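Local coordinates for protein oxalate--CoA ligase (Arabidopsis thaliana, PDB 5IE2) that belongs to the ANL superfamily of AMP-binding enzymes, with a large N-terminal and a smaller C-terminal domain, and holds adenosine-5'-triphosphate in this model, at residues T258-P261 / T262-Q265; F29-H33 / A34-D38; E419-P423 / I424-A428. All coordinates share one frame; numbering follows the deposited sequence.

Interaction 1: residues T258-P261 / T262-Q265; sequences TAVP and TIHQ
His264 folds back over Ala259 and Val260 where strand 256-259 turns into helix 261-273, the first corner of a beta-alpha-beta unit completed by strand 284-287. Its CB passes 3.6 Å from Pro261 O. CG then lies anti to the carbonyl carbon (chi1 -72°), which swings the imidazole back toward the strand. On the way, CD2 comes within 3.5 Å of Val260 O, which meets the ring obliquely. Farther out, the Ala259 methyl covers one ring face, its CB 3.8 Å from the His264 ring centroid in a CH-pi contact displaced toward CE1 and NE2. Both nitrogens are hydrogen-bonded, NE2 to Arg286 O on the neighbouring strand and ND1 to Tyr257 OH earlier on the same strand, which fixes the rotation of the buried ring. Val260 occupies the N-cap position, and its carbonyl oxygen takes a nearly straight bond (170°) from His264 N at 3.0 Å, plus a weak one from Ile263 N. The next bond, Gln265 N to Pro261 O, is 2.9 Å long. Val260 and Thr262 lie side by side and point the same way, with Val260 CG2 3.5 Å from Thr262 OG1, a hydroxyl bonded to Gly499 O.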
loop_
_atom_site.group_PDB
_atom_site.type_symbol
_atom_site.label_atom_id
_atom_site.label_comp_id
_atom_site.label_asym_id
_atom_site.label_seq_id
_atom_site.Cartn_x
_atom_site.Cartn_y
_atom_site.Cartn_z
ATOM N N THR A 258 -8.103 5.933 2.315
ATOM C CA THR A 258 -6.933 5.341 2.959
ATOM C C THR A 258 -5.693 5.979 2.363
ATOM O O THR A 258 -5.642 6.272 1.129
ATOM C CB THR A 258 -6.929 3.792 2.782
ATOM O OG1 THR A 258 -5.823 3.240 3.499
ATOM C CG2 THR A 258 -6.805 3.389 1.294
ATOM N N ALA A 259 -4.678 6.210 3.206
ATOM C CA ALA A 259 -3.461 6.819 2.708
ATOM C C ALA A 259 -2.335 6.449 3.632
ATOM O O ALA A 259 -2.557 5.851 4.696
ATOM C CB ALA A 259 -3.595 8.345 2.596
ATOM N N VAL A 260 -1.129 6.799 3.239
ATOM C CA VAL A 260 0.039 6.615 4.130
ATOM C C VAL A 260 0.288 7.931 4.925
ATOM O O VAL A 260 -0.155 9.020 4.496
ATOM C CB VAL A 260 1.296 6.229 3.318
ATOM C CG1 VAL A 260 1.015 4.915 2.517
ATOM C CG2 VAL A 260 1.685 7.399 2.345
ATOM N N PRO A 261 1.012 7.863 6.047
ATOM C CA PRO A 261 1.192 9.093 6.843
ATOM C C PRO A 261 1.739 10.309 6.054
ATOM O O PRO A 261 1.270 11.420 6.302
ATOM C CB PRO A 261 2.198 8.671 7.913
ATOM C CG PRO A 261 1.797 7.197 8.183
ATOM C CD PRO A 261 1.509 6.661 6.760
ATOM N N THR A 262 2.661 10.137 5.112
ATOM C CA THR A 262 3.178 11.335 4.428
ATOM C C THR A 262 2.074 12.019 3.574
ATOM O O THR A 262 2.021 13.265 3.456
ATOM C CB THR A 262 4.387 11.027 3.561
ATOM O OG1 THR A 262 4.051 9.998 2.622
ATOM C CG2 THR A 262 5.580 10.553 4.463
ATOM N N ILE A 263 1.170 11.207 3.018
ATOM C CA ILE A 263 0.063 11.793 2.266
ATOM C C ILE A 263 -0.954 12.457 3.205
ATOM O O ILE A 263 -1.430 13.585 2.921
ATOM C CB ILE A 263 -0.619 10.718 1.365
ATOM C CG1 ILE A 263 0.319 10.280 0.242
ATOM C CG2 ILE A 263 -1.957 11.232 0.800
ATOM C CD1 ILE A 263 0.687 11.420 -0.757
ATOM N N HIS A 264 -1.286 11.808 4.327
ATOM C CA HIS A 264 -2.138 12.464 5.319
ATOM C C HIS A 264 -1.533 13.833 5.746
ATOM O O HIS A 264 -2.259 14.806 5.930
ATOM C CB HIS A 264 -2.321 11.599 6.577
ATOM C CG HIS A 264 -3.190 10.405 6.354
ATOM N ND1 HIS A 264 -4.467 10.508 5.844
ATOM C CD2 HIS A 264 -2.964 9.082 6.549
ATOM C CE1 HIS A 264 -5.006 9.298 5.775
ATOM N NE2 HIS A 264 -4.117 8.416 6.202
ATOM N N GLN A 265 -0.212 13.892 5.909
ATOM C CA GLN A 265 0.432 15.181 6.293
ATOM C C GLN A 265 0.255 16.238 5.206
ATOM O O GLN A 265 0.013 17.427 5.528
ATOM C CB GLN A 265 1.917 14.984 6.590
ATOM C CG GLN A 265 2.149 14.275 7.951
ATOM C CD GLN A 265 3.576 13.789 8.104
ATOM O OE1 GLN A 265 4.010 12.858 7.396
ATOM N NE2 GLN A 265 4.340 14.423 9.032
#

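Interaction 2: residues F29-H33 / A34-D38; sequences FNLTH and ARLHD
Thr32 caps the N-terminus of helix 33-50 through Arg35, at a strand-to-helix corner where the edge strand 29-32 of a small mixed sheet leads directly, without an intervening loop, into the helix. The turn is sharp: the axes of 29-32 and 34-38 stand at 87° to each other.

Hydrogen bonds do most of the work. Thr32 OG1 sits between its own backbone N and carbonyl carbon (chi1 63°), which brings the hydroxyl oxygen over the first turn, where it accepts from Arg35 N at 3.1 Å in the manner of a classic N-cap. The carbonyl four residues before Arg35 belongs to Leu31 in the strand, so the hydroxyl supplies the acceptor that the helix itself does not. The Thr32 carbonyl takes the following amide, Leu36 N, at 2.9 Å, and His33 O receives His37 N at the same length. One residue therefore serves two successive helix amides, with its side chain and its backbone.

Apolar contact is lighter. Leu31 and Leu36 both turn toward the inside of the corner, and Leu31 CD2 reaches Leu36 CD1 at 4.2 Å; helix 67-78 packs against both, through Val67 and Ile71 respectively. Leu31 CG also lies 4.3 Å from Arg35 CG, the arginine's aliphatic stem.

The polar ends of His33 and Arg35 find partners in other parts of the chain. His33 NE2 bonds to Ala230 O, while the Arg35 guanidinium reaches Ser138 O through NH2. Before it departs, the Arg35 side chain crosses that of Thr32 at about a right angle, and its CB comes to 3.3 Å from Thr32 OG1.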
loop_
_atom_site.group_PDB
_atom_site.type_symbol
_atom_site.label_atom_id
_atom_site.label_comp_id
_atom_site.label_asym_id
_atom_site.label_seq_id
_atom_site.Cartn_x
_atom_site.Cartn_y
_atom_site.Cartn_z
ATOM N N PHE A 29 -15.374 9.571 -16.646
ATOM C CA PHE A 29 -16.019 8.243 -16.775
ATOM C C PHE A 29 -16.821 7.873 -15.545
ATOM O O PHE A 29 -16.428 8.253 -14.453
ATOM C CB PHE A 29 -14.960 7.127 -16.980
ATOM C CG PHE A 29 -14.284 7.141 -18.338
ATOM C CD1 PHE A 29 -15.035 7.072 -19.499
ATOM C CD2 PHE A 29 -12.925 7.195 -18.435
ATOM C CE1 PHE A 29 -14.411 7.060 -20.766
ATOM C CE2 PHE A 29 -12.285 7.168 -19.708
ATOM C CZ PHE A 29 -13.049 7.098 -20.856
ATOM N N ASN A 30 -17.902 7.097 -15.700
ATOM C CA ASN A 30 -18.627 6.572 -14.528
ATOM C C ASN A 30 -19.125 5.192 -14.927
ATOM O O ASN A 30 -20.136 5.076 -15.614
ATOM C CB ASN A 30 -19.833 7.446 -14.091
ATOM C CG ASN A 30 -19.408 8.779 -13.518
ATOM O OD1 ASN A 30 -19.175 8.891 -12.317
ATOM N ND2 ASN A 30 -19.274 9.793 -14.376
ATOM N N LEU A 31 -18.402 4.149 -14.546
ATOM C CA LEU A 31 -18.760 2.788 -14.957
ATOM C C LEU A 31 -19.549 2.115 -13.853
ATOM O O LEU A 31 -19.164 2.212 -12.701
ATOM C CB LEU A 31 -17.506 1.958 -15.243
ATOM C CG LEU A 31 -16.762 2.211 -16.578
ATOM C CD1 LEU A 31 -16.359 3.637 -16.757
ATOM C CD2 LEU A 31 -15.502 1.329 -16.585
ATOM N N THR A 32 -20.621 1.414 -14.203
ATOM C CA THR A 32 -21.293 0.535 -13.233
ATOM C C THR A 32 -20.555 -0.820 -13.062
ATOM O O THR A 32 -19.673 -1.149 -13.837
ATOM C CB THR A 32 -22.719 0.200 -13.671
ATOM O OG1 THR A 32 -22.636 -0.520 -14.907
ATOM C CG2 THR A 32 -23.574 1.461 -13.843
ATOM N N HIS A 33 -20.944 -1.592 -12.058
ATOM C CA HIS A 33 -20.349 -2.921 -11.876
ATOM C C HIS A 33 -20.625 -3.822 -13.070
ATOM O O HIS A 33 -19.737 -4.553 -13.480
ATOM C CB HIS A 33 -20.857 -3.559 -10.556
ATOM C CG HIS A 33 -20.124 -3.013 -9.357
ATOM N ND1 HIS A 33 -18.896 -3.500 -8.974
ATOM C CD2 HIS A 33 -20.397 -1.976 -8.523
ATOM C CE1 HIS A 33 -18.446 -2.798 -7.948
ATOM N NE2 HIS A 33 -19.348 -1.890 -7.632
ATOM N N ALA A 34 -21.831 -3.798 -13.647
ATOM C CA ALA A 34 -22.063 -4.675 -14.795
ATOM C C ALA A 34 -21.241 -4.268 -16.012
ATOM O O ALA A 34 -20.718 -5.114 -16.767
ATOM C CB ALA A 34 -23.605 -4.751 -15.190
ATOM N N ARG A 35 -21.141 -2.956 -16.229
ATOM C CA ARG A 35 -20.393 -2.483 -17.367
ATOM C C ARG A 35 -18.897 -2.844 -17.210
ATOM O O ARG A 35 -18.222 -3.270 -18.156
ATOM C CB ARG A 35 -20.576 -0.971 -17.484
ATOM C CG ARG A 35 -19.626 -0.349 -18.454
ATOM C CD ARG A 35 -19.869 -0.728 -19.952
ATOM N NE ARG A 35 -19.033 0.159 -20.789
ATOM C CZ ARG A 35 -18.759 -0.051 -22.082
ATOM N NH1 ARG A 35 -19.293 -1.114 -22.710
ATOM N NH2 ARG A 35 -17.969 0.801 -22.749
ATOM N N LEU A 36 -18.388 -2.615 -16.013
ATOM C CA LEU A 36 -16.956 -2.886 -15.761
ATOM C C LEU A 36 -16.698 -4.382 -15.926
ATOM O O LEU A 36 -15.710 -4.809 -16.551
ATOM C CB LEU A 36 -16.604 -2.386 -14.359
ATOM C CG LEU A 36 -15.208 -2.780 -13.852
ATOM C CD1 LEU A 36 -14.153 -2.267 -14.812
ATOM C CD2 LEU A 36 -14.993 -2.257 -12.384
ATOM N N HIS A 37 -17.586 -5.184 -15.346
ATOM C CA HIS A 37 -17.464 -6.630 -15.486
ATOM C C HIS A 37 -17.397 -7.074 -16.945
ATOM O O HIS A 37 -16.564 -7.921 -17.334
ATOM C CB HIS A 37 -18.637 -7.314 -14.754
ATOM C CG HIS A 37 -18.668 -8.795 -14.941
ATOM N ND1 HIS A 37 -17.882 -9.657 -14.189
ATOM C CD2 HIS A 37 -19.322 -9.566 -15.846
ATOM C CE1 HIS A 37 -18.087 -10.902 -14.608
ATOM N NE2 HIS A 37 -18.963 -10.873 -15.602
ATOM N N ASP A 38 -18.277 -6.532 -17.784
ATOM C CA ASP A 38 -18.232 -6.923 -19.169
ATOM C C ASP A 38 -17.031 -6.391 -19.932
ATOM O O ASP A 38 -16.542 -7.089 -20.817
ATOM C CB ASP A 38 -19.521 -6.516 -19.872
ATOM C CG ASP A 38 -20.688 -7.440 -19.485
ATOM O OD1 ASP A 38 -20.449 -8.570 -18.928
ATOM O OD2 ASP A 38 -21.863 -7.024 -19.697
#

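Interaction 3: residues E419-P423 / I424-A428; sequences EKISP and IEVDA
Ser422 OG has two partners: it accepts from Glu425 N at 3.2 Å and is hydrogen-bonded to Val407 O. Ser422 is the N-cap of helix 423-430, entered from the short strand 419-421, with Pro423 as the first helical residue. With OG anti to the backbone N (chi1 165°), the hydroxyl lies under the first helical turn, where the Glu425 amide points at it almost straight. Ile424, in this turn, brings its side chain to about 4 Å from the bound adenosine-5'-triphosphate, so the cap holds a helix start that lines the pocket.

A water takes the place of the direct return bond of a capping box, accepting from Ser422 N and donating to Glu425 OE1, each at 2.7 Å, and the extended glutamate side chain reaches back alongside the strand end to meet it. OE1 also forms a salt bridge with Lys482.

Behind the cap the normal helix bonds begin: Val426 N reaches Ser422 O at 3.3 Å, in the carbonyl plane, and Asp427 N reaches Pro423 O at 2.9 Å. Asp427 bends back over that same carbonyl, placing OD1 3.2 Å from Pro423 O, two acceptors close together. Its carboxylate is held by Arg503 in a salt bridge through OD2 and by Ala441 N at OD1, which probably compensates. On the apolar side, Ile421 CG2 meets Val426 CG2 at 4.0 Å, and Ile453 of strand 450-459 packs on both.

Two acidic side chains thus lie near the positive end of the helix dipole, each with a basic partner, an arrangement likely to keep both carboxylates ionised.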
loop_
_atom_site.group_PDB
_atom_site.type_symbol
_atom_site.label_atom_id
_atom_site.label_comp_id
_atom_site.label_asym_id
_atom_site.label_seq_id
_atom_site.Cartn_x
_atom_site.Cartn_y
_atom_site.Cartn_z
ATOM N N GLU A 419 21.315 -0.763 24.819
ATOM C CA GLU A 419 19.916 -0.354 24.889
ATOM C C GLU A 419 19.343 -0.106 23.496
ATOM O O GLU A 419 19.930 0.634 22.732
ATOM C CB GLU A 419 19.782 0.902 25.741
ATOM C CG GLU A 419 20.239 0.690 27.167
ATOM C CD GLU A 419 19.135 0.122 28.050
ATOM O OE1 GLU A 419 18.068 -0.273 27.510
ATOM O OE2 GLU A 419 19.349 0.027 29.280
ATOM N N LYS A 420 18.215 -0.726 23.155
ATOM C CA LYS A 420 17.644 -0.550 21.830
ATOM C C LYS A 420 16.669 0.631 21.809
ATOM O O LYS A 420 15.805 0.764 22.680
ATOM C CB LYS A 420 16.960 -1.828 21.336
ATOM C CG LYS A 420 17.904 -3.026 21.291
ATOM C CD LYS A 420 17.367 -4.089 20.351
ATOM C CE LYS A 420 18.418 -5.156 20.083
ATOM N NZ LYS A 420 18.974 -5.651 21.384
ATOM N N ILE A 421 16.866 1.517 20.849
ATOM C CA ILE A 421 16.003 2.669 20.656
ATOM C C ILE A 421 15.108 2.437 19.460
ATOM O O ILE A 421 15.540 1.965 18.392
ATOM C CB ILE A 421 16.800 3.974 20.468
ATOM C CG1 ILE A 421 17.784 4.153 21.626
ATOM C CG2 ILE A 421 15.847 5.191 20.297
ATOM C CD1 ILE A 421 18.880 5.213 21.320
ATOM N N SER A 422 13.828 2.749 19.647
ATOM C CA SER A 422 12.850 2.696 18.560
ATOM C C SER A 422 12.762 3.996 17.795
ATOM O O SER A 422 12.303 4.997 18.338
ATOM C CB SER A 422 11.466 2.384 19.119
ATOM O OG SER A 422 10.486 2.684 18.142
ATOM N N PRO A 423 13.143 3.987 16.513
ATOM C CA PRO A 423 13.033 5.204 15.704
ATOM C C PRO A 423 11.575 5.672 15.530
ATOM O O PRO A 423 11.333 6.871 15.428
ATOM C CB PRO A 423 13.614 4.783 14.338
ATOM C CG PRO A 423 14.471 3.614 14.628
ATOM C CD PRO A 423 13.858 2.902 15.813
ATOM N N ILE A 424 10.642 4.730 15.505
ATOM C CA ILE A 424 9.192 5.053 15.490
ATOM C C ILE A 424 8.810 5.993 16.647
ATOM O O ILE A 424 8.136 7.039 16.470
ATOM C CB ILE A 424 8.346 3.731 15.603
ATOM C CG1 ILE A 424 8.423 2.974 14.285
ATOM C CG2 ILE A 424 6.857 4.014 15.977
ATOM C CD1 ILE A 424 7.570 1.700 14.294
ATOM N N GLU A 425 9.247 5.598 17.842
ATOM C CA GLU A 425 8.915 6.346 19.064
ATOM C C GLU A 425 9.468 7.783 18.987
ATOM O O GLU A 425 8.790 8.817 19.319
ATOM C CB GLU A 425 9.474 5.641 20.315
ATOM C CG GLU A 425 9.114 6.358 21.610
ATOM C CD GLU A 425 9.726 5.752 22.898
ATOM O OE1 GLU A 425 10.594 4.854 22.829
ATOM O OE2 GLU A 425 9.334 6.226 23.994
ATOM N N VAL A 426 10.733 7.858 18.577
ATOM C CA VAL A 426 11.387 9.177 18.525
ATOM C C VAL A 426 10.752 10.053 17.426
ATOM O O VAL A 426 10.499 11.243 17.677
ATOM C CB VAL A 426 12.913 9.045 18.315
ATOM C CG1 VAL A 426 13.578 10.411 18.184
ATOM C CG2 VAL A 426 13.543 8.298 19.454
ATOM N N ASP A 427 10.437 9.475 16.249
ATOM C CA ASP A 427 9.743 10.226 15.178
ATOM C C ASP A 427 8.464 10.875 15.682
ATOM O O ASP A 427 8.108 12.030 15.315
ATOM C CB ASP A 427 9.292 9.332 13.997
ATOM C CG ASP A 427 10.427 8.810 13.134
ATOM O OD1 ASP A 427 11.579 9.213 13.330
ATOM O OD2 ASP A 427 10.145 7.984 12.211
ATOM N N ALA A 428 7.721 10.063 16.437
ATOM C CA ALA A 428 6.444 10.540 16.957
ATOM C C ALA A 428 6.694 11.766 17.849
ATOM O O ALA A 428 5.919 12.719 17.841
ATOM C CB ALA A 428 5.725 9.439 17.739
HETATM O O HOH W 1 12.880 3.654 22.024
#

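All three contacts are strand-to-helix corners that do not touch one another. Interactions 1 and 3 approach the bound adenosine-5'-triphosphate from different parts of the protein: the side chain of Pro261 lies about 7 Å from the nucleotide and that of Ile424 about 4 Å. The centres of the two contacts are 20 Å apart and their nearest atoms about 8 Å. Gln265 of interaction 1 bonds to Gln438, which follows the helix of interaction 3 in the chain. Interaction 2 is remote, its centre 29 Å from that of interaction 1 and 47 Å from that of interaction 3. Interactions 2 and 3 each have a side-chain hydroxyl capping the helix; Val260, in the same position in interaction 1, has none.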